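Long-range contacts in L-ribulose 3-epimerase (Methylomonas sp. DH-1, PDB 7CJ7), which catalyses the reversible epimerization of ketoses at C3, with highest activity toward L-ribulose, as a manganese-dependent homodimeric TIM-barrel enzyme: residues 70-75 and 91-96; 77-82 and 125-130; 112-117 and 157-162. All blocks are in the same frame, centred on the assembly; numbering follows the deposited sequence.

In the fold
The three contacts lie round the C-terminal ends of neighbouring barrel strands, contacts 1 and 3 at the sugar pocket and contact 2 farther out. Contact 1 seats strand 65-72 on its own helix, contact 2 ties the loop that follows to helix 125-143, and contact 3 joins the loops after strands 107-112 and 148-152. Contacts 1 and 3 both touch the bound L-sorbose, their centres about 13 Å apart; Leu72 O and Leu116 N, 2.9 Å from each other, link them. Contact 2, with the Val78 side chain about 13 Å from the sugar, packs on both others: Val78 CG2 lies 3.8 Å from Leu72 CD1, and Thr79 CG2 3.3 Å from Tyr113 O.

Contact 1: 70-75 and 91-96; sequences LGLSAA and ELLRKA. With SOL (L-sorbose), chain C.
Leu70 reaches from strand 65-72 toward helix 83-102 and meets three of its residues with two methyl groups. From CB, which points at the helix, the chain runs to CG, placed between the backbone N and the carbonyl carbon (chi1 62°), and forks there. CD2 comes nearer the helix: it presses on Ala96 CB at 3.4 Å, tighter than usual for two carbons, and also rests on Leu92 CD2 at 4.0 Å. The other branch, CD1, lies against Leu93 CD2 at 4.1 Å, the two side chains crossing at about a right angle. This is the inner packing of a beta-alpha-beta unit of the TIM barrel, formed by strand 65-72 and helix 83-102; here 70-72 and 91-96 run nearly antiparallel (167°), their axes 10.3 Å apart at closest approach. One turn of helix thus supplies Leu92, Leu93 and Ala96 to the strand, while Ile112 of the next strand touches both Leu70 and Leu93. Leu72 meets the same helix face: the Leu72 and Leu92 side chains run past one another head to tail, CD2 to CD2 at 4.1 Å. On the pocket side the same strand borders the substrate, with the carbonyl carbon of Leu70 3.1 Å from O5 of L-sorbose.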
loop_
_atom_site.group_PDB
_atom_site.type_symbol
_atom_site.label_atom_id
_atom_site.label_comp_id
_atom_site.label_asym_id
_atom_site.label_seq_id
_atom_site.Cartn_x
_atom_site.Cartn_y
_atom_site.Cartn_z
ATOM N N LEU A 70 -6.222 -17.169 -5.676
ATOM C CA LEU A 70 -5.509 -17.476 -4.421
ATOM C C LEU A 70 -4.229 -16.657 -4.362
ATOM O O LEU A 70 -3.877 -16.025 -5.352
ATOM C CB LEU A 70 -5.232 -18.976 -4.353
ATOM C CG LEU A 70 -4.336 -19.521 -5.460
ATOM C CD1 LEU A 70 -2.865 -19.321 -5.124
ATOM C CD2 LEU A 70 -4.635 -20.983 -5.728
ATOM N N GLY A 71 -3.638 -16.621 -3.181
ATOM C CA GLY A 71 -2.247 -16.223 -2.962
ATOM C C GLY A 71 -1.493 -17.378 -2.355
ATOM O O GLY A 71 -2.090 -18.121 -1.566
ATOM N N LEU A 72 -0.232 -17.561 -2.721
ATOM C CA LEU A 72 0.609 -18.566 -2.035
ATOM C C LEU A 72 1.051 -17.987 -0.684
ATOM O O LEU A 72 0.770 -16.821 -0.412
ATOM C CB LEU A 72 1.787 -18.919 -2.940
ATOM C CG LEU A 72 1.389 -19.458 -4.313
ATOM C CD1 LEU A 72 2.606 -19.579 -5.207
ATOM C CD2 LEU A 72 0.679 -20.801 -4.187
ATOM N N SER A 73 1.696 -18.797 0.141
ATOM C CA SER A 73 2.268 -18.395 1.443
ATOM C C SER A 73 3.761 -18.725 1.437
ATOM O O SER A 73 4.232 -19.276 0.414
ATOM C CB SER A 73 1.546 -19.083 2.564
ATOM O OG SER A 73 1.821 -20.472 2.543
ATOM N N ALA A 74 4.485 -18.365 2.501
ATOM C CA ALA A 74 5.930 -18.660 2.639
ATOM C C ALA A 74 6.166 -20.152 2.372
ATOM O O ALA A 74 7.133 -20.487 1.687
ATOM C CB ALA A 74 6.433 -18.244 4.005
ATOM N N ALA A 75 5.281 -21.026 2.850
ATOM C CA ALA A 75 5.472 -22.495 2.781
ATOM C C ALA A 75 5.335 -23.001 1.333
ATOM O O ALA A 75 5.821 -24.111 1.050
ATOM C CB ALA A 75 4.490 -23.168 3.710
ATOM N N GLU A 91 2.312 -28.118 -6.092
ATOM C CA GLU A 91 1.281 -29.076 -5.609
ATOM C C GLU A 91 0.004 -28.308 -5.248
ATOM O O GLU A 91 -1.077 -28.727 -5.685
ATOM C CB GLU A 91 1.839 -29.886 -4.445
ATOM C CG GLU A 91 0.831 -30.809 -3.796
ATOM C CD GLU A 91 1.359 -31.456 -2.521
ATOM O OE1 GLU A 91 1.582 -30.732 -1.514
ATOM O OE2 GLU A 91 1.570 -32.675 -2.543
ATOM N N LEU A 92 0.117 -27.199 -4.517
ATOM C CA LEU A 92 -1.061 -26.353 -4.180
ATOM C C LEU A 92 -1.713 -25.859 -5.481
ATOM O O LEU A 92 -2.946 -25.904 -5.594
ATOM C CB LEU A 92 -0.640 -25.193 -3.277
ATOM C CG LEU A 92 -1.797 -24.441 -2.617
ATOM C CD1 LEU A 92 -1.351 -23.776 -1.324
ATOM C CD2 LEU A 92 -2.387 -23.416 -3.563
ATOM N N LEU A 93 -0.931 -25.384 -6.445
ATOM C CA LEU A 93 -1.511 -24.799 -7.685
ATOM C C LEU A 93 -2.207 -25.894 -8.513
ATOM O O LEU A 93 -3.272 -25.615 -9.121
ATOM C CB LEU A 93 -0.399 -24.097 -8.462
ATOM C CG LEU A 93 0.135 -22.827 -7.804
ATOM C CD1 LEU A 93 1.466 -22.423 -8.420
ATOM C CD2 LEU A 93 -0.883 -21.689 -7.894
ATOM N N ARG A 94 -1.654 -27.106 -8.537
ATOM C CA ARG A 94 -2.298 -28.258 -9.221
ATOM C C ARG A 94 -3.647 -28.540 -8.548
ATOM O O ARG A 94 -4.649 -28.702 -9.259
ATOM C CB ARG A 94 -1.367 -29.479 -9.226
ATOM C CG ARG A 94 -0.215 -29.383 -10.223
ATOM C CD ARG A 94 0.387 -30.752 -10.490
ATOM N NE ARG A 94 0.855 -31.365 -9.254
ATOM C CZ ARG A 94 2.073 -31.204 -8.745
ATOM N NH1 ARG A 94 2.967 -30.483 -9.396
ATOM N NH2 ARG A 94 2.403 -31.781 -7.600
ATOM N N LYS A 95 -3.685 -28.564 -7.217
ATOM C CA LYS A 95 -4.927 -28.863 -6.461
ATOM C C LYS A 95 -5.967 -27.770 -6.744
ATOM O O LYS A 95 -7.150 -28.122 -6.946
ATOM C CB LYS A 95 -4.647 -28.978 -4.962
ATOM C CG LYS A 95 -5.856 -29.369 -4.124
ATOM C CD LYS A 95 -6.378 -30.760 -4.428
ATOM C CE LYS A 95 -7.659 -31.074 -3.689
ATOM N NZ LYS A 95 -8.205 -32.392 -4.086
ATOM N N ALA A 96 -5.547 -26.502 -6.774
ATOM C CA ALA A 96 -6.439 -25.350 -7.042
ATOM C C ALA A 96 -7.012 -25.495 -8.453
ATOM O O ALA A 96 -8.227 -25.312 -8.629
ATOM C CB ALA A 96 -5.712 -24.041 -6.860
HETATM C C1 SOL C . -4.996 -9.097 -2.947
HETATM O O1 SOL C . -4.699 -7.782 -2.538
HETATM C C2 SOL C . -5.981 -9.121 -4.071
HETATM O O2 SOL C . -6.139 -8.141 -4.778
HETATM C C3 SOL C . -6.815 -10.378 -4.275
HETATM O O3 SOL C . -7.345 -10.424 -5.580
HETATM C C4 SOL C . -6.005 -11.637 -3.984
HETATM O O4 SOL C . -4.900 -11.709 -4.887
HETATM C C5 SOL C . -6.815 -12.929 -4.110
HETATM O O5 SOL C . -5.937 -14.049 -4.002
HETATM C C6 SOL C . -7.907 -13.064 -3.070
HETATM O O6 SOL C . -8.651 -14.269 -3.276
#

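Contact 2: 77-82 and 125-130; sequences DVTSTD and RENRAN
Asn127 and Asn130, one turn apart on helix 125-143, offer their side-chain amides to the backbone of the loop that follows strand 65-72. The stronger bond runs from Asn127 ND2 to Thr79 O, 2.8 Å long and nearly straight at 165°; the acceptor lies close to the amide plane of Asn127, whereas the donor stands well above the carbonyl plane of Thr79. That oxygen also receives a CA-H...O contact from Asn127 CA. Asn130 ND2 makes a weak bond to Ser80 O at 3.0 Å, and its CB packs on Val78 O. Nearer the solvent, Thr81 CG2 lies 4.0 Å from Glu126 CB, and a water accepts from both Thr81 N and Asn127 ND2. Behind these groups, a type I turn from Asp77 to Ser80 presents the carbonyls. Asp77 OD1 holds it in an Asx turn, taking Thr79 N and, at 2.6 Å, Thr79 OG1 from the same face of its carboxylate, and OD2 bonds to Tyr119. Ser124 N, just before the helix, fixes Asn127 OD1. With that oxygen engaged, the Asn127 amide is oriented to give its N-H to the loop, and neutral amides meeting carbonyl oxygens make this join without any charge pair.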
loop_
_atom_site.group_PDB
_atom_site.type_symbol
_atom_site.label_atom_id
_atom_site.label_comp_id
_atom_site.label_asym_id
_atom_site.label_seq_id
_atom_site.Cartn_x
_atom_site.Cartn_y
_atom_site.Cartn_z
ATOM N N ASP A 77 5.817 -20.802 -1.636
ATOM C CA ASP A 77 6.306 -19.694 -2.498
ATOM C C ASP A 77 7.125 -20.244 -3.672
ATOM O O ASP A 77 8.269 -20.648 -3.441
ATOM C CB ASP A 77 7.141 -18.724 -1.669
ATOM C CG ASP A 77 7.555 -17.466 -2.412
ATOM O OD1 ASP A 77 7.354 -17.415 -3.648
ATOM O OD2 ASP A 77 8.076 -16.538 -1.741
ATOM N N VAL A 78 6.584 -20.212 -4.889
ATOM C CA VAL A 78 7.231 -20.796 -6.103
ATOM C C VAL A 78 8.417 -19.945 -6.575
ATOM O O VAL A 78 9.102 -20.413 -7.507
ATOM C CB VAL A 78 6.227 -21.012 -7.247
ATOM C CG1 VAL A 78 5.253 -22.130 -6.909
ATOM C CG2 VAL A 78 5.505 -19.726 -7.648
ATOM N N THR A 79 8.680 -18.785 -5.958
ATOM C CA THR A 79 9.894 -17.958 -6.220
ATOM C C THR A 79 11.073 -18.455 -5.372
ATOM O O THR A 79 12.223 -18.071 -5.666
ATOM C CB THR A 79 9.680 -16.468 -5.927
ATOM O OG1 THR A 79 9.539 -16.278 -4.515
ATOM C CG2 THR A 79 8.481 -15.903 -6.655
ATOM N N SER A 80 10.811 -19.271 -4.354
ATOM C CA SER A 80 11.836 -19.723 -3.377
ATOM C C SER A 80 13.021 -20.410 -4.073
ATOM O O SER A 80 12.801 -21.181 -5.027
ATOM C CB SER A 80 11.235 -20.641 -2.359
ATOM O OG SER A 80 12.196 -20.957 -1.368
ATOM N N THR A 81 14.233 -20.194 -3.552
ATOM C CA THR A 81 15.459 -20.923 -3.978
ATOM C C THR A 81 15.547 -22.247 -3.206
ATOM O O THR A 81 16.531 -22.962 -3.387
ATOM C CB THR A 81 16.707 -20.042 -3.847
ATOM O OG1 THR A 81 16.847 -19.627 -2.489
ATOM C CG2 THR A 81 16.648 -18.825 -4.748
ATOM N N ASP A 82 14.531 -22.566 -2.400
ATOM C CA ASP A 82 14.368 -23.882 -1.725
ATOM C C ASP A 82 13.463 -24.745 -2.605
ATOM O O ASP A 82 12.258 -24.520 -2.664
ATOM C CB ASP A 82 13.799 -23.724 -0.308
ATOM C CG ASP A 82 13.672 -25.038 0.459
ATOM O OD1 ASP A 82 13.870 -26.101 -0.165
ATOM O OD2 ASP A 82 13.405 -24.992 1.690
ATOM N N ARG A 125 17.378 -12.400 -9.244
ATOM C CA ARG A 125 17.151 -12.937 -10.612
ATOM C C ARG A 125 16.637 -14.376 -10.476
ATOM O O ARG A 125 15.805 -14.788 -11.298
ATOM C CB ARG A 125 18.423 -12.836 -11.458
ATOM C CG ARG A 125 19.042 -11.445 -11.440
ATOM C CD ARG A 125 20.160 -11.268 -12.445
ATOM N NE ARG A 125 19.621 -11.304 -13.797
ATOM C CZ ARG A 125 20.330 -11.201 -14.915
ATOM N NH1 ARG A 125 19.697 -11.259 -16.072
ATOM N NH2 ARG A 125 21.645 -11.046 -14.883
ATOM N N GLU A 126 17.101 -15.115 -9.465
ATOM C CA GLU A 126 16.708 -16.538 -9.283
ATOM C C GLU A 126 15.238 -16.608 -8.858
ATOM O O GLU A 126 14.518 -17.493 -9.382
ATOM C CB GLU A 126 17.583 -17.255 -8.260
ATOM C CG GLU A 126 18.975 -17.540 -8.755
ATOM C CD GLU A 126 20.023 -16.534 -8.316
ATOM O OE1 GLU A 126 19.656 -15.470 -7.743
ATOM O OE2 GLU A 126 21.211 -16.820 -8.545
ATOM N N ASN A 127 14.810 -15.716 -7.964
ATOM C CA ASN A 127 13.394 -15.627 -7.517
ATOM C C ASN A 127 12.523 -15.444 -8.761
ATOM O O ASN A 127 11.542 -16.195 -8.921
ATOM C CB ASN A 127 13.151 -14.492 -6.520
ATOM C CG ASN A 127 13.786 -14.697 -5.160
ATOM O OD1 ASN A 127 14.311 -13.751 -4.586
ATOM N ND2 ASN A 127 13.744 -15.910 -4.630
ATOM N N ARG A 128 12.872 -14.489 -9.628
ATOM C CA ARG A 128 12.053 -14.176 -10.827
ATOM C C ARG A 128 12.069 -15.371 -11.787
ATOM O O ARG A 128 10.997 -15.746 -12.281
ATOM C CB ARG A 128 12.528 -12.889 -11.508
ATOM C CG ARG A 128 11.617 -12.454 -12.648
ATOM C CD ARG A 128 12.346 -11.562 -13.628
ATOM N NE ARG A 128 11.577 -11.236 -14.815
ATOM C CZ ARG A 128 10.687 -10.260 -14.868
ATOM N NH1 ARG A 128 10.053 -10.009 -15.996
ATOM N NH2 ARG A 128 10.428 -9.538 -13.792
ATOM N N ALA A 129 13.239 -15.956 -12.048
ATOM C CA ALA A 129 13.394 -17.141 -12.929
ATOM C C ALA A 129 12.528 -18.305 -12.413
ATOM O O ALA A 129 11.852 -18.962 -13.220
ATOM C CB ALA A 129 14.845 -17.536 -12.981
ATOM N N ASN A 130 12.566 -18.572 -11.111
ATOM C CA ASN A 130 11.777 -19.669 -10.485
ATOM C C ASN A 130 10.279 -19.408 -10.697
ATOM O O ASN A 130 9.547 -20.348 -11.033
ATOM C CB ASN A 130 12.158 -19.839 -9.011
ATOM C CG ASN A 130 13.559 -20.383 -8.842
ATOM O OD1 ASN A 130 14.170 -20.825 -9.813
ATOM N ND2 ASN A 130 14.081 -20.338 -7.625
HETATM O O HOH W 1 14.516 -17.429 -1.958
#

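Contact 3: 112-117 and 157-162; sequences IYCALG and YETNIM. With SOL (L-sorbose), chain C.
Tyr157 and Glu158 meet Gly117 where two loops at the C-terminal end of the TIM barrel, those after strands 107-112 and 148-152, come together beside the sugar pocket. Tyr157 O lies 3.2 Å from Gly117 C, but the Tyr157 side chain leads away to the dimer interface, where its OH bonds to Glu158 OE2 of the second subunit and its ring meets Tyr157 of that subunit. Glu158 is gripped at its backbone: Gly117 N donates to Glu158 O at 3.0 Å and 173°, from above the carbonyl plane. The backbone angles of Gly117 would jam a CB against the preceding carbonyl oxygen, which calls for glycine. The side chain of Glu158 runs extended alongside Leu116, pointing the same way, and carries OE1 to O1 of L-sorbose, which donates a very short bond of 2.5 Å; OE2 takes the hydroxyl of Tyr157 of the second subunit, so dimer and pocket share one carboxylate. Thr159 turns OG1 anti to its own nitrogen (chi1 -172°), placing it 3.1 Å from Cys114 SG and in position to accept from Ile161 N in an ST turn. Its CG2 sits by Tyr113 OH, which is itself hydrogen-bonded to Glu152 O, the carbonyl of a metal-binding residue. Ile161 CB comes to the edge of the Tyr113 ring, 4.0 Å from CE1. Met162 bends at its last torsion (chi3 -96°), turning CE over the ring, while SD makes a Met-aromatic contact over the same face, 4.4 Å from the Tyr113 centroid. A leucine in place of Tyr113 would probably leave the Glu152 carbonyl without this mate and the Met162 sulfur without an aromatic face. Ahead of the sulfur, Met162 CG lies 3.7 Å from Tyr113 CE1.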
loop_
_atom_site.group_PDB
_atom_site.type_symbol
_atom_site.label_atom_id
_atom_site.label_comp_id
_atom_site.label_asym_id
_atom_site.label_seq_id
_atom_site.Cartn_x
_atom_site.Cartn_y
_atom_site.Cartn_z
ATOM N N ILE A 112 -0.634 -15.964 -7.885
ATOM C CA ILE A 112 -0.363 -17.418 -8.056
ATOM C C ILE A 112 1.126 -17.637 -8.330
ATOM O O ILE A 112 1.524 -18.796 -8.429
ATOM C CB ILE A 112 -1.245 -18.006 -9.173
ATOM C CG1 ILE A 112 -1.122 -17.217 -10.478
ATOM C CG2 ILE A 112 -2.693 -18.105 -8.720
ATOM C CD1 ILE A 112 -1.860 -17.844 -11.639
ATOM N N TYR A 113 1.910 -16.562 -8.453
ATOM C CA TYR A 113 3.308 -16.607 -8.945
ATOM C C TYR A 113 4.297 -16.315 -7.805
ATOM O O TYR A 113 5.510 -16.329 -8.050
ATOM C CB TYR A 113 3.481 -15.602 -10.088
ATOM C CG TYR A 113 3.049 -14.216 -9.708
ATOM C CD1 TYR A 113 3.929 -13.351 -9.082
ATOM C CD2 TYR A 113 1.750 -13.781 -9.927
ATOM C CE1 TYR A 113 3.542 -12.078 -8.697
ATOM C CE2 TYR A 113 1.353 -12.505 -9.564
ATOM C CZ TYR A 113 2.247 -11.656 -8.933
ATOM O OH TYR A 113 1.869 -10.400 -8.555
ATOM N N CYS A 114 3.804 -16.089 -6.592
ATOM C CA CYS A 114 4.658 -15.813 -5.407
ATOM C C CYS A 114 3.832 -15.884 -4.119
ATOM O O CYS A 114 2.596 -16.057 -4.200
ATOM C CB CYS A 114 5.305 -14.442 -5.514
ATOM S SG CYS A 114 4.126 -13.089 -5.316
ATOM N N ALA A 115 4.492 -15.750 -2.970
ATOM C CA ALA A 115 3.810 -15.603 -1.666
ATOM C C ALA A 115 3.116 -14.237 -1.636
ATOM O O ALA A 115 3.760 -13.212 -1.949
ATOM C CB ALA A 115 4.790 -15.768 -0.531
ATOM N N LEU A 116 1.827 -14.222 -1.315
ATOM C CA LEU A 116 1.054 -12.967 -1.129
ATOM C C LEU A 116 1.472 -12.375 0.213
ATOM O O LEU A 116 1.272 -13.060 1.233
ATOM C CB LEU A 116 -0.441 -13.284 -1.149
ATOM C CG LEU A 116 -1.370 -12.094 -0.936
ATOM C CD1 LEU A 116 -1.235 -11.093 -2.059
ATOM C CD2 LEU A 116 -2.815 -12.550 -0.805
ATOM N N GLY A 117 2.060 -11.180 0.210
ATOM C CA GLY A 117 2.400 -10.467 1.456
ATOM C C GLY A 117 3.700 -9.696 1.357
ATOM O O GLY A 117 4.187 -9.491 0.235
ATOM N N TYR A 157 3.625 -3.870 -1.271
ATOM C CA TYR A 157 3.484 -4.486 0.076
ATOM C C TYR A 157 2.971 -5.933 -0.043
ATOM O O TYR A 157 2.927 -6.611 0.988
ATOM C CB TYR A 157 2.572 -3.650 0.982
ATOM C CG TYR A 157 2.961 -2.200 1.125
ATOM C CD1 TYR A 157 3.997 -1.802 1.955
ATOM C CD2 TYR A 157 2.263 -1.214 0.449
ATOM C CE1 TYR A 157 4.338 -0.467 2.100
ATOM C CE2 TYR A 157 2.596 0.124 0.569
ATOM C CZ TYR A 157 3.629 0.502 1.413
ATOM O OH TYR A 157 3.950 1.818 1.550
ATOM N N GLU A 158 2.594 -6.390 -1.246
ATOM C CA GLU A 158 1.945 -7.715 -1.448
ATOM C C GLU A 158 2.753 -8.623 -2.393
ATOM O O GLU A 158 2.491 -9.835 -2.381
ATOM C CB GLU A 158 0.502 -7.526 -1.915
ATOM C CG GLU A 158 -0.396 -6.887 -0.858
ATOM C CD GLU A 158 -1.876 -6.887 -1.216
ATOM O OE1 GLU A 158 -2.274 -7.741 -2.035
ATOM O OE2 GLU A 158 -2.625 -6.014 -0.711
ATOM N N THR A 159 3.691 -8.078 -3.176
ATOM C CA THR A 159 4.680 -8.864 -3.968
ATOM C C THR A 159 5.911 -8.015 -4.258
ATOM O O THR A 159 5.789 -6.774 -4.339
ATOM C CB THR A 159 4.149 -9.373 -5.316
ATOM O OG1 THR A 159 5.134 -10.248 -5.867
ATOM C CG2 THR A 159 3.899 -8.286 -6.332
ATOM N N ASN A 160 7.044 -8.673 -4.452
ATOM C CA ASN A 160 8.283 -8.001 -4.903
ATOM C C ASN A 160 8.593 -8.401 -6.351
ATOM O O ASN A 160 9.649 -8.000 -6.831
ATOM C CB ASN A 160 9.427 -8.258 -3.918
ATOM C CG ASN A 160 9.856 -9.706 -3.841
ATOM O OD1 ASN A 160 9.305 -10.558 -4.528
ATOM N ND2 ASN A 160 10.831 -9.991 -2.991
ATOM N N ILE A 161 7.689 -9.110 -7.041
ATOM C CA ILE A 161 7.974 -9.689 -8.390
ATOM C C ILE A 161 7.475 -8.746 -9.487
ATOM O O ILE A 161 8.238 -8.496 -10.436
ATOM C CB ILE A 161 7.368 -11.099 -8.542
ATOM C CG1 ILE A 161 8.055 -12.102 -7.616
ATOM C CG2 ILE A 161 7.415 -11.559 -9.986
ATOM C CD1 ILE A 161 9.505 -12.359 -7.963
ATOM N N MET A 162 6.231 -8.278 -9.402
ATOM C CA MET A 162 5.659 -7.370 -10.431
ATOM C C MET A 162 4.587 -6.488 -9.801
ATOM O O MET A 162 3.609 -7.027 -9.249
ATOM C CB MET A 162 5.061 -8.150 -11.603
ATOM C CG MET A 162 4.512 -9.493 -11.209
ATOM S SD MET A 162 4.113 -10.518 -12.645
ATOM C CE MET A 162 2.369 -10.141 -12.734
HETATM C C1 SOL C . -4.996 -9.097 -2.947
HETATM O O1 SOL C . -4.699 -7.782 -2.538
HETATM C C2 SOL C . -5.981 -9.121 -4.071
HETATM O O2 SOL C . -6.139 -8.141 -4.778
HETATM C C3 SOL C . -6.815 -10.378 -4.275
HETATM O O3 SOL C . -7.345 -10.424 -5.580
HETATM C C4 SOL C . -6.005 -11.637 -3.984
HETATM O O4 SOL C . -4.900 -11.709 -4.887
HETATM C C5 SOL C . -6.815 -12.929 -4.110
HETATM O O5 SOL C . -5.937 -14.049 -4.002
HETATM C C6 SOL C . -7.907 -13.064 -3.070
HETATM O O6 SOL C . -8.651 -14.269 -3.276
#